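Local coordinates for methyltransferase-like protein (PDB 4PNE) that catalyses a [4+2] cycloaddition in spinosyn biosynthesis, on the fold of an S-adenosylmethionine-dependent methyltransferase, at residues A[50-55]-A[259-264]; A[157-162]-A[297-302]; A[191-196]-A[233-238]. One frame throughout, in Å; residues are numbered along the deposited sequence.

Contact 1: A[50-55]-A[259-264]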
ATOM      1  N   LEU A  50     -14.199   5.829  -0.558  1.00 14.27           N
ATOM      2  CA  LEU A  50     -13.455   5.112   0.486  1.00 12.09           C
ATOM      3  C   LEU A  50     -13.574   5.796   1.817  1.00 13.69           C
ATOM      4  O   LEU A  50     -13.763   5.145   2.846  1.00 14.05           O
ATOM      5  CB  LEU A  50     -11.970   4.969   0.149  1.00 14.65           C
ATOM      6  CG  LEU A  50     -11.610   4.223  -1.120  1.00 16.56           C
ATOM      7  CD1 LEU A  50     -10.103   4.114  -1.261  1.00 18.22           C
ATOM      8  CD2 LEU A  50     -12.212   2.840  -1.092  1.00 13.96           C
ATOM      9  N   ASN A  51     -13.452   7.118   1.814  1.00 14.48           N
ATOM     10  CA  ASN A  51     -13.605   7.863   3.054  1.00 15.03           C
ATOM     11  C   ASN A  51     -14.990   7.691   3.658  1.00 14.91           C
ATOM     12  O   ASN A  51     -15.129   7.513   4.857  1.00 15.16           O
ATOM     13  CB  ASN A  51     -13.302   9.328   2.801  1.00 15.39           C
ATOM     14  CG  ASN A  51     -11.820   9.578   2.525  1.00 18.55           C
ATOM     15  OD1 ASN A  51     -10.992   8.654   2.537  1.00 19.77           O
ATOM     16  ND2 ASN A  51     -11.483  10.840   2.292  1.00 24.65           N
ATOM     17  N   SER A  52     -16.008   7.718   2.814  1.00 15.56           N
ATOM     18  CA  SER A  52     -17.367   7.513   3.271  1.00 16.26           C
ATOM     19  C   SER A  52     -17.542   6.141   3.894  1.00 16.45           C
ATOM     20  O   SER A  52     -18.132   6.010   4.963  1.00 17.36           O
ATOM     21  CB  SER A  52     -18.351   7.697   2.126  1.00 20.68           C
ATOM     22  OG  SER A  52     -19.671   7.551   2.595  1.00 24.22           O
ATOM     23  N   VAL A  53     -17.069   5.110   3.202  1.00 16.35           N
ATOM     24  CA  VAL A  53     -17.168   3.746   3.736  1.00 13.91           C
ATOM     25  C   VAL A  53     -16.436   3.610   5.090  1.00 17.53           C
ATOM     26  O   VAL A  53     -16.936   2.999   6.037  1.00 18.32           O
ATOM     27  CB  VAL A  53     -16.634   2.737   2.700  1.00 13.67           C
ATOM     28  CG1 VAL A  53     -16.605   1.343   3.254  1.00 15.24           C
ATOM     29  CG2 VAL A  53     -17.464   2.753   1.430  1.00 15.82           C
ATOM     30  N   ALA A  54     -15.269   4.239   5.189  1.00 14.25           N
ATOM     31  CA  ALA A  54     -14.390   4.106   6.342  1.00 16.59           C
ATOM     32  C   ALA A  54     -14.764   4.973   7.539  1.00 17.54           C
ATOM     33  O   ALA A  54     -14.320   4.713   8.663  1.00 22.21           O
ATOM     34  CB  ALA A  54     -12.982   4.428   5.909  1.00 14.40           C
ATOM     35  N   GLY A  55     -15.562   6.011   7.298  1.00 15.83           N
ATOM     36  CA  GLY A  55     -15.852   7.022   8.295  1.00 16.53           C
ATOM     37  C   GLY A  55     -14.816   8.116   8.439  1.00 23.01           C
ATOM     38  O   GLY A  55     -14.735   8.725   9.502  1.00 23.29           O
ATOM     39  N   ALA A 259     -21.206  -2.337   0.698  1.00 13.23           N
ATOM     40  CA  ALA A 259     -22.588  -2.573   0.252  1.00 16.82           C
ATOM     41  C   ALA A 259     -23.551  -1.658   0.955  1.00 24.56           C
ATOM     42  O   ALA A 259     -24.516  -1.211   0.368  1.00 25.29           O
ATOM     43  CB  ALA A 259     -22.965  -3.983   0.491  1.00 18.15           C
ATOM     44  N   ALA A 260     -23.321  -1.378   2.224  1.00 16.99           N
ATOM     45  CA  ALA A 260     -24.177  -0.406   2.884  1.00 25.04           C
ATOM     46  C   ALA A 260     -24.155   0.954   2.139  1.00 31.96           C
ATOM     47  O   ALA A 260     -25.196   1.585   1.972  1.00 37.94           O
ATOM     48  CB  ALA A 260     -23.766  -0.239   4.328  1.00 30.34           C
ATOM     49  N   HIS A 261     -22.981   1.394   1.675  1.00 27.82           N
ATOM     50  CA  HIS A 261     -22.837   2.702   0.998  1.00 24.61           C
ATOM     51  C   HIS A 261     -22.971   2.654  -0.518  1.00 26.45           C
ATOM     52  O   HIS A 261     -22.386   3.483  -1.211  1.00 35.12           O
ATOM     53  CB  HIS A 261     -21.471   3.328   1.323  1.00 26.94           C
ATOM     54  CG  HIS A 261     -21.230   3.529   2.785  1.00 28.48           C
ATOM     55  ND1 HIS A 261     -20.812   2.520   3.623  1.00 24.50           N
ATOM     56  CD2 HIS A 261     -21.365   4.632   3.561  1.00 29.51           C
ATOM     57  CE1 HIS A 261     -20.702   2.990   4.855  1.00 30.60           C
ATOM     58  NE2 HIS A 261     -21.034   4.269   4.844  1.00 34.64           N
ATOM     59  N   GLN A 262     -23.755   1.715  -1.036  1.00 29.45           N
ATOM     60  CA  GLN A 262     -23.670   1.395  -2.447  1.00 22.55           C
ATOM     61  C   GLN A 262     -24.705   2.138  -3.277  1.00 34.62           C
ATOM     62  O   GLN A 262     -24.593   2.236  -4.505  1.00 32.09           O
ATOM     63  CB  GLN A 262     -23.790  -0.122  -2.619  1.00 34.11           C
ATOM     64  CG  GLN A 262     -25.200  -0.702  -2.641  1.00 34.49           C
ATOM     65  CD  GLN A 262     -25.198  -2.187  -3.012  1.00 41.54           C
ATOM     66  OE1 GLN A 262     -24.143  -2.835  -3.035  1.00 43.45           O
ATOM     67  NE2 GLN A 262     -26.375  -2.728  -3.305  1.00 40.44           N
ATOM     68  N   HIS A 263     -25.697   2.698  -2.610  1.00 32.43           N
ATOM     69  CA  HIS A 263     -26.758   3.361  -3.331  1.00 34.35           C
ATOM     70  C   HIS A 263     -26.192   4.512  -4.160  1.00 32.93           C
ATOM     71  O   HIS A 263     -25.411   5.336  -3.665  1.00 33.75           O
ATOM     72  CB  HIS A 263     -27.826   3.840  -2.355  1.00 30.16           C
ATOM     73  CG  HIS A 263     -27.305   4.754  -1.293  1.00 29.84           C
ATOM     74  ND1 HIS A 263     -27.419   6.123  -1.369  1.00 36.23           N
ATOM     75  CD2 HIS A 263     -26.670   4.490  -0.127  1.00 36.07           C
ATOM     76  CE1 HIS A 263     -26.874   6.668  -0.296  1.00 41.68           C
ATOM     77  NE2 HIS A 263     -26.409   5.698   0.471  1.00 42.26           N
ATOM     78  N   GLY A 264     -26.577   4.535  -5.432  1.00 37.91           N
ATOM     79  CA  GLY A 264     -26.237   5.619  -6.337  1.00 38.32           C
ATOM     80  C   GLY A 264     -24.747   5.855  -6.515  1.00 34.32           C
ATOM     81  O   GLY A 264     -24.338   7.000  -6.737  1.00 30.84           O
TER
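The last turn of helix 36-54 meets the chain leaving helix 250-260, where the imidazole of His261 lies across the backbone of Ser52 and Val53. His261 supplies more than half of the 141 Å² buried here, and the closest CA pair, Val53 and His261, is 6.4 Å apart. The clearest feature is a CH-pi contact: Val53 CA stands 3.9 Å from the centroid of the His261 ring and only 14° off the ring normal. Ser52 C lies over the same face, displaced toward the rim. The CG2 methyl of the valine touches the ring where it joins its stem, Val53 CG2 lying 4.0 Å from both His261 ND1 and His261 CB. On the serine side, OG is anti to the backbone N (chi1 -178°), and this brings Ser52 OG to within 3.5 Å of His261 CD2.

The polar ring atoms are not paired across this contact. His261 NE2 is 3.4 Å from Ser52 O, but the angle is too poor for a hydrogen bond, while ND1 is hydrogen-bonded to Glu257 O in the preceding helix. Val53 also touches Phe254, Glu257 and Leu258 of helix 250-260, and Ser52 reaches Tyr269 of helix 265-269.

Since the bond at ND1 stays within its own side of the contact, it can fix the turn of the imidazole, whereas the hold of the ring on helix 36-54 rests on van der Waals packing and a weak CH-pi attraction.

Contact 2: A[157-162]-A[297-302]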
ATOM      1  N   PRO A 157      17.966  12.473  -4.018  1.00 19.81           N
ATOM      2  CA  PRO A 157      19.330  12.012  -4.276  1.00 19.04           C
ATOM      3  C   PRO A 157      19.525  10.565  -3.859  1.00 18.34           C
ATOM      4  O   PRO A 157      18.750  10.034  -3.034  1.00 15.31           O
ATOM      5  CB  PRO A 157      20.189  12.957  -3.425  1.00 19.85           C
ATOM      6  CG  PRO A 157      19.282  13.575  -2.437  1.00 20.66           C
ATOM      7  CD  PRO A 157      17.886  13.454  -2.922  1.00 18.31           C
ATOM      8  N   ASP A 158      20.536   9.917  -4.434  1.00 16.14           N
ATOM      9  CA  ASP A 158      20.950   8.607  -3.953  1.00 16.41           C
ATOM     10  C   ASP A 158      21.167   8.634  -2.454  1.00 15.46           C
ATOM     11  O   ASP A 158      21.643   9.637  -1.925  1.00 15.96           O
ATOM     12  CB  ASP A 158      22.260   8.142  -4.568  1.00 17.15           C
ATOM     13  CG  ASP A 158      22.213   8.001  -6.075  1.00 19.87           C
ATOM     14  OD1 ASP A 158      21.223   8.394  -6.730  1.00 17.14           O
ATOM     15  OD2 ASP A 158      23.234   7.503  -6.599  1.00 25.68           O
ATOM     16  N   ASN A 159      20.862   7.529  -1.771  1.00 13.49           N
ATOM     17  CA  ASN A 159      21.251   7.359  -0.366  1.00 14.58           C
ATOM     18  C   ASN A 159      20.684   8.463   0.534  1.00 18.25           C
ATOM     19  O   ASN A 159      21.402   9.052   1.335  1.00 17.39           O
ATOM     20  CB  ASN A 159      22.792   7.320  -0.245  1.00 19.25           C
ATOM     21  CG  ASN A 159      23.431   6.329  -1.209  1.00 18.94           C
ATOM     22  OD1 ASN A 159      23.123   5.147  -1.197  1.00 17.38           O
ATOM     23  ND2 ASN A 159      24.342   6.822  -2.050  1.00 20.79           N
ATOM     24  N   ALA A 160      19.383   8.724   0.390  1.00 14.67           N
ATOM     25  CA  ALA A 160      18.658   9.767   1.135  1.00 13.69           C
ATOM     26  C   ALA A 160      17.844   9.247   2.319  1.00 14.96           C
ATOM     27  O   ALA A 160      17.617   9.974   3.289  1.00 17.16           O
ATOM     28  CB  ALA A 160      17.739  10.497   0.205  1.00 14.66           C
ATOM     29  N   PHE A 161      17.374   8.003   2.240  1.00 12.41           N
ATOM     30  CA  PHE A 161      16.407   7.495   3.220  1.00 11.28           C
ATOM     31  C   PHE A 161      16.925   6.303   4.004  1.00 12.59           C
ATOM     32  O   PHE A 161      17.548   5.411   3.442  1.00 13.74           O
ATOM     33  CB  PHE A 161      15.104   7.079   2.529  1.00 11.79           C
ATOM     34  CG  PHE A 161      14.384   8.208   1.904  1.00 11.41           C
ATOM     35  CD1 PHE A 161      13.527   8.958   2.637  1.00 13.29           C
ATOM     36  CD2 PHE A 161      14.566   8.493   0.581  1.00 12.11           C
ATOM     37  CE1 PHE A 161      12.858  10.005   2.077  1.00  9.40           C
ATOM     38  CE2 PHE A 161      13.913   9.560  -0.010  1.00 14.64           C
ATOM     39  CZ  PHE A 161      13.057  10.315   0.737  1.00 12.81           C
ATOM     40  N   ASP A 162      16.620   6.253   5.297  1.00 11.16           N
ATOM     41  CA  ASP A 162      16.960   5.121   6.137  1.00 10.61           C
ATOM     42  C   ASP A 162      16.040   3.918   5.909  1.00 10.78           C
ATOM     43  O   ASP A 162      16.426   2.772   6.141  1.00 11.71           O
ATOM     44  CB  ASP A 162      16.894   5.513   7.616  1.00 12.52           C
ATOM     45  CG  ASP A 162      17.826   6.671   7.955  1.00 17.11           C
ATOM     46  OD1 ASP A 162      19.046   6.444   8.047  1.00 19.82           O
ATOM     47  OD2 ASP A 162      17.372   7.824   8.117  1.00 14.61           O
ATOM     48  N   ALA A 297      13.183  -6.235   3.111  1.00 13.99           N
ATOM     49  CA  ALA A 297      14.348  -6.298   2.272  1.00 13.82           C
ATOM     50  C   ALA A 297      15.242  -5.153   2.631  1.00 13.94           C
ATOM     51  O   ALA A 297      14.797  -4.209   3.294  1.00 13.94           O
ATOM     52  CB  ALA A 297      13.968  -6.229   0.829  1.00 16.55           C
ATOM     53  N   ARG A 298      16.525  -5.239   2.278  1.00 15.48           N
ATOM     54  CA  ARG A 298      17.409  -4.104   2.552  1.00 15.73           C
ATOM     55  C   ARG A 298      18.439  -3.885   1.445  1.00 13.04           C
ATOM     56  O   ARG A 298      18.798  -4.801   0.697  1.00 13.90           O
ATOM     57  CB  ARG A 298      18.102  -4.276   3.879  1.00 22.14           C
ATOM     58  CG  ARG A 298      19.306  -5.109   3.816  1.00 22.90           C
ATOM     59  CD  ARG A 298      20.132  -4.924   5.051  1.00 20.45           C
ATOM     60  NE  ARG A 298      20.933  -6.115   5.189  1.00 27.31           N
ATOM     61  CZ  ARG A 298      21.725  -6.367   6.212  1.00 26.51           C
ATOM     62  NH1 ARG A 298      21.841  -5.488   7.205  1.00 26.85           N
ATOM     63  NH2 ARG A 298      22.394  -7.502   6.220  1.00 23.89           N
ATOM     64  N   LYS A 299      18.883  -2.650   1.343  1.00 15.49           N
ATOM     65  CA  LYS A 299      19.971  -2.278   0.481  1.00 15.53           C
ATOM     66  C   LYS A 299      21.232  -2.822   1.147  1.00 15.22           C
ATOM     67  O   LYS A 299      21.420  -2.638   2.347  1.00 16.88           O
ATOM     68  CB  LYS A 299      20.043  -0.773   0.322  1.00 14.12           C
ATOM     69  CG  LYS A 299      21.044  -0.292  -0.754  1.00 13.39           C
ATOM     70  CD  LYS A 299      20.995   1.179  -0.942  1.00 13.66           C
ATOM     71  CE  LYS A 299      21.833   1.633  -2.125  1.00 13.13           C
ATOM     72  NZ  LYS A 299      21.521   3.012  -2.472  1.00 15.79           N
ATOM     73  N   PRO A 300      22.067  -3.535   0.382  1.00 16.18           N
ATOM     74  CA  PRO A 300      23.309  -4.064   0.954  1.00 21.80           C
ATOM     75  C   PRO A 300      24.118  -2.961   1.633  1.00 20.99           C
ATOM     76  O   PRO A 300      24.104  -1.796   1.191  1.00 16.68           O
ATOM     77  CB  PRO A 300      24.024  -4.646  -0.266  1.00 19.16           C
ATOM     78  CG  PRO A 300      22.947  -5.032  -1.197  1.00 21.47           C
ATOM     79  CD  PRO A 300      21.894  -3.947  -1.023  1.00 18.50           C
ATOM     80  N   VAL A 301      24.753  -3.298   2.755  1.00 19.18           N
ATOM     81  CA  VAL A 301      25.560  -2.321   3.475  1.00 24.51           C
ATOM     82  C   VAL A 301      26.774  -1.937   2.642  1.00 28.00           C
ATOM     83  O   VAL A 301      27.215  -2.693   1.762  1.00 31.28           O
ATOM     84  CB  VAL A 301      26.019  -2.840   4.867  1.00 25.79           C
ATOM     85  CG1 VAL A 301      24.824  -3.292   5.723  1.00 27.58           C
ATOM     86  CG2 VAL A 301      27.040  -3.950   4.720  1.00 31.53           C
ATOM     87  N   GLY A 302      27.306  -0.752   2.934  1.00 36.46           N
ATOM     88  CA  GLY A 302      28.413  -0.184   2.185  1.00 42.85           C
ATOM     89  C   GLY A 302      28.540   1.314   2.429  1.00 45.77           C
ATOM     90  O   GLY A 302      28.472   2.126   1.497  1.00 37.25           O
TER
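This is a surface contact made by a single hydrogen bond, Lys299 to Asn159, joining the loop that leads into strand 161-167 with the C-terminal tail that follows strand 290-298. Lys299 NZ donates to Asn159 OD1 over 3.0 Å. The C=O...N angle at the oxygen is 146°, and the ammonium group is tilted 33° out of the amide plane.

The span is bridged almost wholly by the lysine. The nearest CA atoms, those of Asn159 and Lys299, are 9.8 Å apart, and the lysine chain covers the gap by running straight: CG is anti to the backbone N (chi1 -171°) and every later torsion is extended too. It arrives roughly perpendicular to the short asparagine side chain, and after NZ its closest atom is CE, with Lys299 CE 3.9 Å from Asn159 OD1.

In the methyltransferase-like sheet, strand 191-200 lies between the two strands involved, parallel to 161-167 and antiparallel to 290-298. The lysine therefore reaches past strand 191-200, at the end of the sheet where 161-167 begins and 290-298 finishes, and links the loops flanking two strands that are not neighbours. A hydrogen bond with Gly191 holds the backbone of Lys299 beside the intervening strand.

Lys299 NZ is also hydrogen-bonded to Leu187 O, its strongest partner, and to Leu184 O, so three carbonyl oxygens grip the ammonium group. Asn159, in left-handed backbone geometry, is tied to this region as well, through a backbone hydrogen bond with Arg185 and side-chain contact with Pro189. The carboxylate of Asp158 is too distant to pair with the lysine, at 6.3 Å from Asp158 OD2 to Lys299 NZ, and forms a salt bridge with Arg185 through OD1.

Contact 3: A[191-196]-A[233-238]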
ATOM      1  N   GLY A 191      19.708   0.433   4.334  1.00 13.35           N
ATOM      2  CA  GLY A 191      18.332   0.884   4.472  1.00 11.86           C
ATOM      3  C   GLY A 191      17.327  -0.225   4.220  1.00 14.24           C
ATOM      4  O   GLY A 191      17.496  -1.031   3.313  1.00 13.38           O
ATOM      5  N   ILE A 192      16.244  -0.189   4.987  1.00 12.62           N
ATOM      6  CA  ILE A 192      15.232  -1.224   4.981  1.00 11.89           C
ATOM      7  C   ILE A 192      13.972  -0.867   4.206  1.00 13.28           C
ATOM      8  O   ILE A 192      13.449   0.236   4.359  1.00 13.37           O
ATOM      9  CB  ILE A 192      14.804  -1.539   6.402  1.00 14.31           C
ATOM     10  CG1 ILE A 192      16.011  -1.778   7.299  1.00 24.61           C
ATOM     11  CG2 ILE A 192      13.850  -2.730   6.402  1.00 16.55           C
ATOM     12  CD1 ILE A 192      16.734  -3.063   7.036  1.00 25.57           C
ATOM     13  N   LEU A 193      13.502  -1.792   3.370  1.00 12.54           N
ATOM     14  CA  LEU A 193      12.231  -1.646   2.662  1.00 10.57           C
ATOM     15  C   LEU A 193      11.239  -2.662   3.169  1.00 12.15           C
ATOM     16  O   LEU A 193      11.531  -3.857   3.181  1.00 13.24           O
ATOM     17  CB  LEU A 193      12.398  -1.830   1.150  1.00 10.86           C
ATOM     18  CG  LEU A 193      11.137  -1.977   0.287  1.00 13.38           C
ATOM     19  CD1 LEU A 193      10.303  -0.690   0.286  1.00 11.11           C
ATOM     20  CD2 LEU A 193      11.523  -2.407  -1.151  1.00 14.48           C
ATOM     21  N   GLY A 194      10.066  -2.205   3.568  1.00  9.25           N
ATOM     22  CA  GLY A 194       8.987  -3.101   3.920  1.00 12.29           C
ATOM     23  C   GLY A 194       7.909  -3.035   2.876  1.00 12.04           C
ATOM     24  O   GLY A 194       7.427  -1.945   2.583  1.00 11.34           O
ATOM     25  N   VAL A 195       7.544  -4.187   2.330  1.00 11.54           N
ATOM     26  CA  VAL A 195       6.541  -4.323   1.290  1.00  9.47           C
ATOM     27  C   VAL A 195       5.381  -5.191   1.729  1.00 12.57           C
ATOM     28  O   VAL A 195       5.592  -6.278   2.271  1.00 11.94           O
ATOM     29  CB  VAL A 195       7.148  -4.959   0.018  1.00 10.36           C
ATOM     30  CG1 VAL A 195       6.108  -5.261  -1.078  1.00 13.12           C
ATOM     31  CG2 VAL A 195       8.344  -4.142  -0.500  1.00 11.94           C
ATOM     32  N   THR A 196       4.149  -4.737   1.490  1.00 11.45           N
ATOM     33  CA  THR A 196       3.017  -5.637   1.605  1.00  9.77           C
ATOM     34  C   THR A 196       2.261  -5.662   0.319  1.00 12.78           C
ATOM     35  O   THR A 196       2.226  -4.681  -0.451  1.00 11.47           O
ATOM     36  CB  THR A 196       2.093  -5.305   2.769  1.00 13.13           C
ATOM     37  OG1 THR A 196       1.354  -4.109   2.505  1.00 12.22           O
ATOM     38  CG2 THR A 196       2.873  -5.141   4.063  1.00 13.10           C
ATOM     39  N   ALA A 233      16.739  -6.607  -8.359  1.00 17.97           N
ATOM     40  CA  ALA A 233      17.073  -5.203  -8.362  1.00 20.00           C
ATOM     41  C   ALA A 233      18.315  -4.914  -7.520  1.00 18.47           C
ATOM     42  O   ALA A 233      18.927  -3.862  -7.677  1.00 22.46           O
ATOM     43  CB  ALA A 233      15.898  -4.388  -7.844  1.00 17.80           C
ATOM     44  N   GLY A 234      18.670  -5.833  -6.618  1.00 19.06           N
ATOM     45  CA  GLY A 234      19.811  -5.650  -5.733  1.00 19.87           C
ATOM     46  C   GLY A 234      19.482  -5.710  -4.243  1.00 20.69           C
ATOM     47  O   GLY A 234      20.365  -5.573  -3.397  1.00 18.24           O
ATOM     48  N   PHE A 235      18.212  -5.917  -3.893  1.00 12.24           N
ATOM     49  CA  PHE A 235      17.885  -6.033  -2.482  1.00 13.78           C
ATOM     50  C   PHE A 235      18.338  -7.372  -1.905  1.00 19.23           C
ATOM     51  O   PHE A 235      18.304  -8.387  -2.613  1.00 20.60           O
ATOM     52  CB  PHE A 235      16.394  -5.897  -2.269  1.00 15.02           C
ATOM     53  CG  PHE A 235      15.908  -4.482  -2.298  1.00 14.63           C
ATOM     54  CD1 PHE A 235      15.958  -3.701  -1.161  1.00 12.57           C
ATOM     55  CD2 PHE A 235      15.364  -3.947  -3.447  1.00 13.84           C
ATOM     56  CE1 PHE A 235      15.498  -2.406  -1.185  1.00 16.01           C
ATOM     57  CE2 PHE A 235      14.898  -2.641  -3.459  1.00 14.86           C
ATOM     58  CZ  PHE A 235      14.961  -1.889  -2.336  1.00 14.91           C
ATOM     59  N   GLU A 236      18.758  -7.362  -0.644  1.00 18.48           N
ATOM     60  CA  GLU A 236      18.813  -8.571   0.190  1.00 17.40           C
ATOM     61  C   GLU A 236      17.449  -8.823   0.827  1.00 16.32           C
ATOM     62  O   GLU A 236      16.886  -7.936   1.454  1.00 19.06           O
ATOM     63  CB  GLU A 236      19.826  -8.443   1.329  1.00 18.88           C
ATOM     64  CG  GLU A 236      21.201  -8.041   0.952  1.00 34.50           C
ATOM     65  CD  GLU A 236      22.053  -7.802   2.188  1.00 33.96           C
ATOM     66  OE1 GLU A 236      21.572  -8.103   3.312  1.00 36.73           O
ATOM     67  OE2 GLU A 236      23.181  -7.298   2.037  1.00 35.12           O
ATOM     68  N   ILE A 237      16.926 -10.026   0.707  1.00 16.03           N
ATOM     69  CA  ILE A 237      15.690 -10.346   1.371  1.00 14.50           C
ATOM     70  C   ILE A 237      15.979 -10.726   2.803  1.00 18.41           C
ATOM     71  O   ILE A 237      16.783 -11.649   3.068  1.00 18.94           O
ATOM     72  CB  ILE A 237      14.949 -11.495   0.667  1.00 15.89           C
ATOM     73  CG1 ILE A 237      14.793 -11.211  -0.832  1.00 17.86           C
ATOM     74  CG2 ILE A 237      13.619 -11.735   1.328  1.00 19.01           C
ATOM     75  CD1 ILE A 237      14.031  -9.943  -1.146  1.00 17.31           C
ATOM     76  N   LEU A 238      15.374 -10.002   3.728  1.00 15.41           N
ATOM     77  CA  LEU A 238      15.534 -10.285   5.143  1.00 15.16           C
ATOM     78  C   LEU A 238      14.471 -11.272   5.605  1.00 17.09           C
ATOM     79  O   LEU A 238      14.756 -12.185   6.401  1.00 18.27           O
ATOM     80  CB  LEU A 238      15.465  -9.012   5.973  1.00 16.10           C
ATOM     81  CG  LEU A 238      16.571  -7.981   5.724  1.00 16.18           C
ATOM     82  CD1 LEU A 238      16.237  -6.670   6.399  1.00 19.94           C
ATOM     83  CD2 LEU A 238      17.935  -8.507   6.158  1.00 20.10           C
TER
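In Leu193 a chi1 of 168° puts CG opposite the backbone N, and chi2 (66°) swings CD1 aside and leaves CD2 trans to CA, where it meets Phe235. The two side chains meet at about a right angle. Leu193 CD2 is 3.7 Å from Phe235 CZ and 4.2 Å from the ring centroid, 30° off the normal: an off-centre CH-pi contact. Leu193 CB adds a second touch, 3.9 Å from Phe235 CE1.

A separate apolar contact links the next residue back in the strand. The CB of Ile192 points away from 233-238, but its CG1 branch turns back, and Ile192 CD1 comes 3.7 Å from Leu238 CD1. No hydrogen bond joins the segments.

The 9.1 Å between the CA atoms of Ile192 and Leu238 is consistent with two strands separated by a third. Leu193 pairs with Ala297 of strand 290-298 through its backbone, Phe235 packs on Ala297, and Ile192 and Leu238 both touch Thr296. Helices 176-186 and 223-233 add Leu184, Ile180 and Leu230 around Phe235 and Leu193. Insertion of the last strand, antiparallel, between the fifth and sixth is the hallmark of the class I methyltransferase fold.

Overall arrangement
From the N terminus, helix 36-54 supplies the first half of contact 1, whose partner comes more than 200 residues later, after helix 250-260. Within that long loop lies all of contact 3, joining strand 191-200 to the region around the start of strand 236-242. Contact 2 begins earlier, before strand 161-167, and closes at the C-terminal tail; it therefore encloses contact 3 but crosses contact 1. In space, contacts 2 and 3 touch, partly through the salt bridge Arg298-Glu236, and share one end of the central sheet. Contact 1 joins helical elements on the opposite side of the chain's centre, its own centre about 40 Å from that of contact 2.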